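Local coordinates for protein alpha,alpha-trehalose-phosphate synthase (UDP-forming) (Burkholderia xenovorans, PDB 5V0T) that belongs to glycosyltransferase family 20, a group of enzymes built on the two-domain GT-B architecture, at residues 13-18 and 134-139; 44-49 and 69-74; 121-126 and 144-149. All blocks are in the same frame, centred on the assembly; numbering follows the deposited sequence.

How the interactions relate
Interactions 1 and 2 lie in the same sheet, their centres about 9 Å apart, because strands 12-16 and 45-48 are direct neighbours: Ile-14 N lies 2.7 Å from Met-46 O, a probable hydrogen bond. Interaction 3 sits against the sheet face bearing Val-15 and Phe-48. Its centre is about 10 Å from that of interaction 1 and about 16 Å from that of interaction 2. Phe-146 CD2 reaches Val-138 CG2 at 3.7 Å, and Phe-48 CZ comes within 3.4 Å of Leu-122 O. Interaction 1 leads straight into the pocket of 6-O-phosphono-alpha-D-glucopyranose (G6P) through Arg-18; the side chain of Trp-47 in interaction 2 stays about 8 Å from that ligand.

Interaction 1: 13-18 and 134-139; sequences IIVSNR and DVIWVH. With G6P (6-O-phosphono-alpha-D-glucopyranose), chain J.
Strand 13-16 runs parallel to strand 135-139, the two axes approaching to 4.7 Å at an angle of 21°. The pair lies in the parallel core of the N-terminal Rossmann-like domain of a GT-B enzyme, where strand 12-16 sits between 135-139 and 45-48. Four backbone bonds form the ladder, starting with Ile-13 N to Val-135 O at 2.8 Å and ending with His-139 N to Val-15 O at 2.7 Å; the last is the most bent, with 147° at the hydrogen.

On the face shared by Ile-14, Trp-137 and His-139, the methyl CD1 of Ile-14 does the touching. CG1 stands anti to the carbonyl carbon (chi1 -67°), and from there CD1 reaches across the strands to within 3.5 Å of His-139 NE2 and 3.9 Å of Trp-137 CE3. That same NE2 lies over the centre of the Trp-137 indole, while His-139 ND1 is hydrogen-bonded to His-164. Helix 31-43 packs on Ile-14, and Phe-461 stacks on the indole.

The opposite face is aliphatic: Val-15 meets Val-138 CG2 with its CB and Ile-136 CG2 with its own CG2. At the start of the pair, Ile-13 CD1 rests 3.7 Å from Asp-134 OD2, an oxygen that also takes a hydrogen bond from Arg-131 N and a salt bridge from Arg-11.

Beyond the ladder a water joins Asn-17 N to His-139 O. The Ser-16 hydroxyl donates to Arg-18 O and is also hydrogen-bonded to Trp-47 NE1, tying the turn to the next strand. Arg-18, bent at chi2 and chi3, grips the G6P phosphate from the guanidinium edge: NE to O3P and NH2 to O1P, each 2.9 Å.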
loop_
_atom_site.group_PDB
_atom_site.type_symbol
_atom_site.label_atom_id
_atom_site.label_comp_id
_atom_site.label_asym_id
_atom_site.label_seq_id
_atom_site.Cartn_x
_atom_site.Cartn_y
_atom_site.Cartn_z
ATOM N N ILE A 13 2.948 -15.213 14.423
ATOM C CA ILE A 13 2.027 -15.674 13.393
ATOM C C ILE A 13 1.518 -14.446 12.658
ATOM O O ILE A 13 0.776 -13.642 13.226
ATOM C CB ILE A 13 0.850 -16.458 13.986
ATOM C CG1 ILE A 13 1.318 -17.503 15.011
ATOM C CG2 ILE A 13 0.011 -17.031 12.857
ATOM C CD1 ILE A 13 2.052 -18.696 14.439
ATOM N N ILE A 14 1.894 -14.302 11.394
ATOM C CA ILE A 14 1.330 -13.275 10.524
ATOM C C ILE A 14 0.090 -13.835 9.837
ATOM O O ILE A 14 0.112 -14.956 9.311
ATOM C CB ILE A 14 2.360 -12.814 9.481
ATOM C CG1 ILE A 14 3.523 -12.081 10.155
ATOM C CG2 ILE A 14 1.677 -11.943 8.428
ATOM C CD1 ILE A 14 3.168 -10.708 10.673
ATOM N N VAL A 15 -0.989 -13.052 9.830
ATOM C CA VAL A 15 -2.231 -13.392 9.140
ATOM C C VAL A 15 -2.576 -12.255 8.181
ATOM O O VAL A 15 -2.707 -11.103 8.607
ATOM C CB VAL A 15 -3.389 -13.617 10.127
ATOM C CG1 VAL A 15 -4.672 -13.998 9.370
ATOM C CG2 VAL A 15 -3.025 -14.669 11.181
ATOM N N SER A 16 -2.749 -12.577 6.899
ATOM C CA SER A 16 -3.187 -11.591 5.912
ATOM C C SER A 16 -3.947 -12.326 4.828
ATOM O O SER A 16 -3.882 -13.549 4.723
ATOM C CB SER A 16 -2.005 -10.830 5.294
ATOM O OG SER A 16 -1.150 -11.753 4.614
ATOM N N ASN A 17 -4.673 -11.578 4.007
ATOM C CA ASN A 17 -5.299 -12.221 2.860
ATOM C C ASN A 17 -4.243 -12.585 1.824
ATOM O O ASN A 17 -4.042 -13.763 1.505
ATOM C CB ASN A 17 -6.356 -11.309 2.234
ATOM C CG ASN A 17 -7.143 -12.028 1.155
ATOM O OD1 ASN A 17 -7.817 -13.021 1.427
ATOM N ND2 ASN A 17 -7.032 -11.554 -0.082
ATOM N N ARG A 18 -3.562 -11.576 1.290
ATOM C CA ARG A 18 -2.522 -11.786 0.291
ATOM C C ARG A 18 -1.245 -12.264 0.968
ATOM O O ARG A 18 -0.793 -11.668 1.950
ATOM C CB ARG A 18 -2.258 -10.489 -0.483
ATOM C CG ARG A 18 -1.165 -10.636 -1.566
ATOM C CD ARG A 18 -1.623 -11.588 -2.663
ATOM N NE ARG A 18 -2.616 -10.980 -3.549
ATOM C CZ ARG A 18 -3.310 -11.652 -4.463
ATOM N NH1 ARG A 18 -3.148 -12.969 -4.580
ATOM N NH2 ARG A 18 -4.172 -11.021 -5.255
ATOM N N ASP A 134 2.137 -18.444 20.993
ATOM C CA ASP A 134 2.151 -17.706 19.733
ATOM C C ASP A 134 1.625 -16.289 19.938
ATOM O O ASP A 134 0.740 -16.045 20.766
ATOM C CB ASP A 134 1.285 -18.401 18.673
ATOM C CG ASP A 134 1.909 -19.663 18.106
ATOM O OD1 ASP A 134 3.144 -19.876 18.215
ATOM O OD2 ASP A 134 1.128 -20.450 17.531
ATOM N N VAL A 135 2.168 -15.351 19.164
ATOM C CA VAL A 135 1.670 -13.980 19.093
ATOM C C VAL A 135 1.111 -13.773 17.689
ATOM O O VAL A 135 1.813 -14.001 16.695
ATOM C CB VAL A 135 2.767 -12.950 19.404
ATOM C CG1 VAL A 135 2.212 -11.546 19.256
ATOM C CG2 VAL A 135 3.305 -13.148 20.803
ATOM N N ILE A 136 -0.153 -13.365 17.605
ATOM C CA ILE A 136 -0.889 -13.312 16.344
ATOM C C ILE A 136 -0.998 -11.866 15.883
ATOM O O ILE A 136 -1.498 -11.002 16.619
ATOM C CB ILE A 136 -2.286 -13.946 16.486
ATOM C CG1 ILE A 136 -2.175 -15.397 16.954
ATOM C CG2 ILE A 136 -3.047 -13.848 15.166
ATOM C CD1 ILE A 136 -3.506 -16.016 17.341
ATOM N N TRP A 137 -0.557 -11.606 14.651
ATOM C CA TRP A 137 -0.581 -10.262 14.079
ATOM C C TRP A 137 -1.342 -10.311 12.759
ATOM O O TRP A 137 -0.837 -10.841 11.761
ATOM C CB TRP A 137 0.840 -9.725 13.885
ATOM C CG TRP A 137 0.891 -8.258 13.486
ATOM C CD1 TRP A 137 -0.174 -7.407 13.326
ATOM C CD2 TRP A 137 2.065 -7.479 13.219
ATOM N NE1 TRP A 137 0.267 -6.159 12.952
ATOM C CE2 TRP A 137 1.635 -6.176 12.878
ATOM C CE3 TRP A 137 3.437 -7.761 13.218
ATOM C CZ2 TRP A 137 2.525 -5.156 12.568
ATOM C CZ3 TRP A 137 4.325 -6.749 12.892
ATOM C CH2 TRP A 137 3.865 -5.461 12.572
ATOM N N VAL A 138 -2.554 -9.769 12.762
ATOM C CA VAL A 138 -3.450 -9.759 11.605
ATOM C C VAL A 138 -3.241 -8.475 10.818
ATOM O O VAL A 138 -3.137 -7.391 11.410
ATOM C CB VAL A 138 -4.910 -9.889 12.074
ATOM C CG1 VAL A 138 -5.838 -9.929 10.907
ATOM C CG2 VAL A 138 -5.054 -11.131 12.942
ATOM N N HIS A 139 -3.216 -8.582 9.481
ATOM C CA HIS A 139 -2.954 -7.446 8.596
ATOM C C HIS A 139 -4.113 -7.184 7.638
ATOM O O HIS A 139 -4.468 -8.054 6.834
ATOM C CB HIS A 139 -1.661 -7.664 7.803
ATOM C CG HIS A 139 -0.434 -7.586 8.659
ATOM N ND1 HIS A 139 0.395 -6.485 8.675
ATOM C CD2 HIS A 139 0.064 -8.443 9.584
ATOM C CE1 HIS A 139 1.367 -6.676 9.550
ATOM N NE2 HIS A 139 1.189 -7.857 10.116
HETATM C C1 G6P J . -2.719 -3.065 -1.012
HETATM C C2 G6P J . -3.466 -3.689 0.155
HETATM C C3 G6P J . -3.007 -5.133 0.373
HETATM C C4 G6P J . -3.168 -5.912 -0.935
HETATM C C5 G6P J . -2.411 -5.196 -2.054
HETATM C C6 G6P J . -2.517 -5.982 -3.362
HETATM O O1 G6P J . -1.340 -3.053 -0.665
HETATM O O2 G6P J . -3.260 -2.892 1.336
HETATM O O3 G6P J . -3.844 -5.711 1.389
HETATM O O4 G6P J . -2.624 -7.240 -0.783
HETATM O O5 G6P J . -2.907 -3.855 -2.198
HETATM O O6 G6P J . -3.900 -6.199 -3.693
HETATM P P G6P J . -4.441 -7.703 -3.895
HETATM O O1P G6P J . -3.864 -8.187 -5.201
HETATM O O2P G6P J . -5.937 -7.557 -3.874
HETATM O O3P G6P J . -3.896 -8.474 -2.714
HETATM O O HOH W 1 -5.229 -8.740 4.283
#

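Interaction 2: 44-49 and 69-74; sequences GGMWFG and PVTFAT
Gly-45 O is gripped by Thr-71 N at 2.8 Å, in the carbonyl plane, and shares a water with Pro-69 O and Thr-71 OG1, which is also hydrogen-bonded to Glu-66 OE1. Lying 3.0 Å from Gly-45 O and 2.7 Å from Pro-69 O, the water cannot donate to all three oxygens at once. Pro-69 O also accepts the N-H of Gly-45. Gly-44, with a positive phi, brings the chain out of helix 31-43 into this strand.

Trp-47 N bonds Thr-71 O and Gly-49 N bonds Ala-73 O, in the parallel register of the Rossmann-like sheet. Strand 45-48 ends the beta-alpha-beta unit that starts at strand 12-16.

Trp-47 and Phe-72 leave the sheet together on the face packed by helix 31-43. Trp-47 has CG anti to its backbone N (chi1 -165°), Phe-72 anti to its carbonyl carbon (chi1 -70°), which carries the phenyl toward the indole. The planes, 28° apart, are slid so that the rings barely overlap and meet at Trp-47 CE3 and Phe-72 CE2, 3.6 Å apart. Val-70 CG1 sits over one face of the Phe-72 ring. On the other face of the sheet, Phe-48 CD1 touches Ala-73 CB, and Met-46 CE crosses to Thr-71 CG2.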
loop_
_atom_site.group_PDB
_atom_site.type_symbol
_atom_site.label_atom_id
_atom_site.label_comp_id
_atom_site.label_asym_id
_atom_site.label_seq_id
_atom_site.Cartn_x
_atom_site.Cartn_y
_atom_site.Cartn_z
ATOM N N GLY A 44 11.646 -14.771 11.464
ATOM C CA GLY A 44 11.043 -16.062 11.222
ATOM C C GLY A 44 9.647 -16.112 11.826
ATOM O O GLY A 44 9.210 -15.208 12.534
ATOM N N GLY A 45 8.934 -17.201 11.548
ATOM C CA GLY A 45 7.582 -17.336 12.055
ATOM C C GLY A 45 6.694 -18.021 11.045
ATOM O O GLY A 45 7.159 -18.773 10.188
ATOM N N MET A 46 5.399 -17.766 11.166
ATOM C CA MET A 46 4.398 -18.351 10.288
ATOM C C MET A 46 3.665 -17.242 9.558
ATOM O O MET A 46 3.362 -16.194 10.142
ATOM C CB MET A 46 3.387 -19.202 11.066
ATOM C CG MET A 46 2.203 -19.670 10.238
ATOM S SD MET A 46 1.118 -20.793 11.162
ATOM C CE MET A 46 2.125 -22.272 11.178
ATOM N N TRP A 47 3.394 -17.476 8.276
ATOM C CA TRP A 47 2.570 -16.588 7.465
ATOM C C TRP A 47 1.368 -17.400 6.993
ATOM O O TRP A 47 1.510 -18.314 6.177
ATOM C CB TRP A 47 3.367 -16.007 6.294
ATOM C CG TRP A 47 2.690 -14.819 5.641
ATOM C CD1 TRP A 47 1.390 -14.423 5.792
ATOM C CD2 TRP A 47 3.291 -13.881 4.741
ATOM N NE1 TRP A 47 1.146 -13.301 5.029
ATOM C CE2 TRP A 47 2.297 -12.954 4.374
ATOM C CE3 TRP A 47 4.569 -13.755 4.191
ATOM C CZ2 TRP A 47 2.546 -11.894 3.499
ATOM C CZ3 TRP A 47 4.820 -12.701 3.323
ATOM C CH2 TRP A 47 3.810 -11.787 2.985
ATOM N N PHE A 48 0.196 -17.075 7.529
ATOM C CA PHE A 48 -1.058 -17.743 7.213
ATOM C C PHE A 48 -1.926 -16.831 6.357
ATOM O O PHE A 48 -2.082 -15.644 6.671
ATOM C CB PHE A 48 -1.802 -18.108 8.505
ATOM C CG PHE A 48 -3.206 -18.600 8.292
ATOM C CD1 PHE A 48 -3.451 -19.951 8.103
ATOM C CD2 PHE A 48 -4.283 -17.720 8.326
ATOM C CE1 PHE A 48 -4.749 -20.419 7.931
ATOM C CE2 PHE A 48 -5.579 -18.174 8.146
ATOM C CZ PHE A 48 -5.815 -19.528 7.950
ATOM N N GLY A 49 -2.523 -17.387 5.304
ATOM C CA GLY A 49 -3.476 -16.606 4.533
ATOM C C GLY A 49 -3.935 -17.323 3.278
ATOM O O GLY A 49 -3.826 -18.544 3.159
ATOM N N PRO A 69 13.313 -19.582 7.384
ATOM C CA PRO A 69 12.748 -19.322 8.714
ATOM C C PRO A 69 11.246 -19.065 8.725
ATOM O O PRO A 69 10.681 -18.851 9.804
ATOM C CB PRO A 69 13.516 -18.071 9.155
ATOM C CG PRO A 69 13.692 -17.310 7.861
ATOM C CD PRO A 69 13.916 -18.373 6.795
ATOM N N VAL A 70 10.572 -19.078 7.579
ATOM C CA VAL A 70 9.147 -18.785 7.504
ATOM C C VAL A 70 8.392 -20.060 7.153
ATOM O O VAL A 70 8.772 -20.789 6.229
ATOM C CB VAL A 70 8.851 -17.667 6.489
ATOM C CG1 VAL A 70 7.347 -17.442 6.357
ATOM C CG2 VAL A 70 9.524 -16.396 6.920
ATOM N N THR A 71 7.324 -20.325 7.890
ATOM C CA THR A 71 6.384 -21.385 7.567
ATOM C C THR A 71 5.165 -20.759 6.897
ATOM O O THR A 71 4.480 -19.931 7.502
ATOM C CB THR A 71 5.969 -22.146 8.824
ATOM O OG1 THR A 71 7.131 -22.700 9.446
ATOM C CG2 THR A 71 5.000 -23.265 8.478
ATOM N N PHE A 72 4.907 -21.135 5.647
ATOM C CA PHE A 72 3.726 -20.648 4.944
ATOM C C PHE A 72 2.573 -21.627 5.146
ATOM O O PHE A 72 2.735 -22.840 4.982
ATOM C CB PHE A 72 4.020 -20.448 3.457
ATOM C CG PHE A 72 4.946 -19.290 3.174
ATOM C CD1 PHE A 72 6.322 -19.469 3.151
ATOM C CD2 PHE A 72 4.439 -18.023 2.946
ATOM C CE1 PHE A 72 7.179 -18.397 2.890
ATOM C CE2 PHE A 72 5.295 -16.946 2.683
ATOM C CZ PHE A 72 6.662 -17.141 2.658
ATOM N N ALA A 73 1.413 -21.099 5.525
ATOM C CA ALA A 73 0.218 -21.915 5.729
ATOM C C ALA A 73 -0.884 -21.246 4.921
ATOM O O ALA A 73 -1.433 -20.220 5.338
ATOM C CB ALA A 73 -0.137 -22.032 7.215
ATOM N N THR A 74 -1.181 -21.791 3.745
ATOM C CA THR A 74 -2.073 -21.114 2.818
ATOM C C THR A 74 -3.197 -22.047 2.390
ATOM O O THR A 74 -3.078 -23.276 2.445
ATOM C CB THR A 74 -1.319 -20.590 1.591
ATOM O OG1 THR A 74 -0.666 -21.673 0.935
ATOM C CG2 THR A 74 -0.275 -19.547 2.012
HETATM O O HOH W 2 9.238 -20.904 10.692
#

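Interaction 3: 121-126 and 144-149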
loop_
_atom_site.group_PDB
_atom_site.type_symbol
_atom_site.label_atom_id
_atom_site.label_comp_id
_atom_site.label_asym_id
_atom_site.label_seq_id
_atom_site.Cartn_x
_atom_site.Cartn_y
_atom_site.Cartn_z
ATOM N N TRP A 121 -14.343 -18.838 9.069
ATOM C CA TRP A 121 -13.812 -20.075 8.491
ATOM C C TRP A 121 -12.284 -20.065 8.461
ATOM O O TRP A 121 -11.636 -21.075 8.782
ATOM C CB TRP A 121 -14.377 -20.264 7.079
ATOM C CG TRP A 121 -13.797 -21.430 6.334
ATOM C CD1 TRP A 121 -14.091 -22.746 6.517
ATOM C CD2 TRP A 121 -12.832 -21.378 5.273
ATOM N NE1 TRP A 121 -13.367 -23.525 5.643
ATOM C CE2 TRP A 121 -12.583 -22.710 4.869
ATOM C CE3 TRP A 121 -12.154 -20.336 4.627
ATOM C CZ2 TRP A 121 -11.679 -23.027 3.849
ATOM C CZ3 TRP A 121 -11.261 -20.648 3.615
ATOM C CH2 TRP A 121 -11.033 -21.985 3.234
ATOM N N LEU A 122 -11.695 -18.931 8.084
ATOM C CA LEU A 122 -10.242 -18.798 8.087
ATOM C C LEU A 122 -9.687 -18.902 9.498
ATOM O O LEU A 122 -8.664 -19.559 9.723
ATOM C CB LEU A 122 -9.836 -17.464 7.453
ATOM C CG LEU A 122 -9.872 -17.314 5.931
ATOM C CD1 LEU A 122 -9.592 -15.862 5.539
ATOM C CD2 LEU A 122 -8.860 -18.239 5.259
ATOM N N ALA A 123 -10.349 -18.268 10.469
ATOM C CA ALA A 123 -9.900 -18.415 11.847
ATOM C C ALA A 123 -9.933 -19.879 12.283
ATOM O O ALA A 123 -9.012 -20.349 12.959
ATOM C CB ALA A 123 -10.756 -17.544 12.768
ATOM N N GLN A 124 -10.972 -20.623 11.877
ATOM C CA GLN A 124 -11.053 -22.049 12.204
ATOM C C GLN A 124 -9.891 -22.833 11.599
ATOM O O GLN A 124 -9.414 -23.810 12.189
ATOM C CB GLN A 124 -12.374 -22.649 11.714
ATOM C CG GLN A 124 -13.558 -22.493 12.657
ATOM C CD GLN A 124 -13.218 -22.786 14.113
ATOM O OE1 GLN A 124 -12.548 -23.770 14.434
ATOM N NE2 GLN A 124 -13.680 -21.921 15.001
ATOM N N GLN A 125 -9.452 -22.451 10.405
ATOM C CA GLN A 125 -8.312 -23.124 9.803
ATOM C C GLN A 125 -7.030 -22.832 10.574
ATOM O O GLN A 125 -6.148 -23.694 10.662
ATOM C CB GLN A 125 -8.169 -22.701 8.337
ATOM C CG GLN A 125 -9.371 -23.008 7.473
ATOM C CD GLN A 125 -9.763 -24.467 7.515
ATOM O OE1 GLN A 125 -10.925 -24.794 7.737
ATOM N NE2 GLN A 125 -8.799 -25.355 7.298
ATOM N N LEU A 126 -6.914 -21.631 11.144
ATOM C CA LEU A 126 -5.703 -21.262 11.867
ATOM C C LEU A 126 -5.617 -21.948 13.230
ATOM O O LEU A 126 -4.525 -22.361 13.646
ATOM C CB LEU A 126 -5.632 -19.739 12.012
ATOM C CG LEU A 126 -4.454 -19.183 12.814
ATOM C CD1 LEU A 126 -3.138 -19.537 12.115
ATOM C CD2 LEU A 126 -4.586 -17.659 13.066
ATOM N N ILE A 144 -10.727 -7.548 9.401
ATOM C CA ILE A 144 -11.220 -6.791 10.561
ATOM C C ILE A 144 -11.952 -7.679 11.574
ATOM O O ILE A 144 -11.737 -7.494 12.781
ATOM C CB ILE A 144 -12.098 -5.621 10.096
ATOM C CG1 ILE A 144 -11.214 -4.535 9.454
ATOM C CG2 ILE A 144 -12.949 -5.040 11.265
ATOM C CD1 ILE A 144 -12.005 -3.458 8.659
ATOM N N PRO A 145 -12.791 -8.647 11.180
ATOM C CA PRO A 145 -13.478 -9.493 12.176
ATOM C C PRO A 145 -12.643 -10.618 12.771
ATOM O O PRO A 145 -13.196 -11.418 13.526
ATOM C CB PRO A 145 -14.655 -10.094 11.379
ATOM C CG PRO A 145 -14.762 -9.251 10.116
ATOM C CD PRO A 145 -13.341 -8.862 9.830
ATOM N N PHE A 146 -11.340 -10.700 12.474
ATOM C CA PHE A 146 -10.575 -11.914 12.748
ATOM C C PHE A 146 -10.348 -12.141 14.239
ATOM O O PHE A 146 -10.416 -13.281 14.704
ATOM C CB PHE A 146 -9.229 -11.868 12.018
ATOM C CG PHE A 146 -8.641 -13.226 11.754
ATOM C CD1 PHE A 146 -9.104 -14.006 10.705
ATOM C CD2 PHE A 146 -7.621 -13.726 12.550
ATOM C CE1 PHE A 146 -8.561 -15.266 10.457
ATOM C CE2 PHE A 146 -7.074 -14.993 12.307
ATOM C CZ PHE A 146 -7.552 -15.760 11.260
ATOM N N ALA A 147 -10.030 -11.089 15.002
ATOM C CA ALA A 147 -9.821 -11.290 16.438
ATOM C C ALA A 147 -11.102 -11.764 17.103
ATOM O O ALA A 147 -11.083 -12.680 17.937
ATOM C CB ALA A 147 -9.335 -10.008 17.107
ATOM N N GLN A 148 -12.228 -11.153 16.728
ATOM C CA GLN A 148 -13.524 -11.548 17.276
ATOM C C GLN A 148 -13.793 -13.027 17.014
ATOM O O GLN A 148 -14.202 -13.765 17.920
ATOM C CB GLN A 148 -14.606 -10.656 16.659
ATOM C CG GLN A 148 -15.980 -10.681 17.302
ATOM C CD GLN A 148 -16.992 -9.884 16.477
ATOM O OE1 GLN A 148 -17.367 -10.303 15.379
ATOM N NE2 GLN A 148 -17.418 -8.724 16.990
ATOM N N ALA A 149 -13.514 -13.488 15.795
ATOM C CA ALA A 149 -13.698 -14.903 15.471
ATOM C C ALA A 149 -12.743 -15.792 16.257
ATOM O O ALA A 149 -13.130 -16.874 16.720
ATOM C CB ALA A 149 -13.508 -15.123 13.970
#
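Phe-146 lays one face of its ring over Ala-123. The methyl CB of Ala-123 stands 4.2 Å from the ring centroid, 25° off the normal, a CH-pi contact. The ring also comes close to the backbone of helix 109-126, with Phe-146 CE1 3.5 Å from Ala-123 N.

Two leucines each put one carbon at the edge of the same ring, near its plane. Leu-122 CB lies 3.9 Å from Phe-146 CE1, and Leu-126 CD2 meets Phe-146 CE2 at 3.7 Å, its side chain crossing that of Phe-146 at about a right angle. The phenyl group is therefore bordered on two edges and backed on a face by three residues from a little more than one helical turn, which should restrict how far it can tilt. With CG roughly anti to the backbone N (chi1 -156°), Phe-146 extends from the first turn of its own helix across to the other one.

A second point of contact lies one turn on, where Ala-149 CB touches Ala-123 CB at 3.9 Å. Small methyls let the helices draw near: the CA atoms of these two alanines are 6.3 Å apart. No hydrogen bond crosses between the segments; the side chains that meet are all apolar.

Val-15 of strand 12-16 meets both Leu-126 and Phe-146, so the sheet closes the core beneath them. Helices 109-126 and 146-152, which precede and follow strand 135-139, thus form adjacent members of a helical layer on one face of the parallel sheet, the layered alpha/beta arrangement of a Rossmann-like GT-B domain.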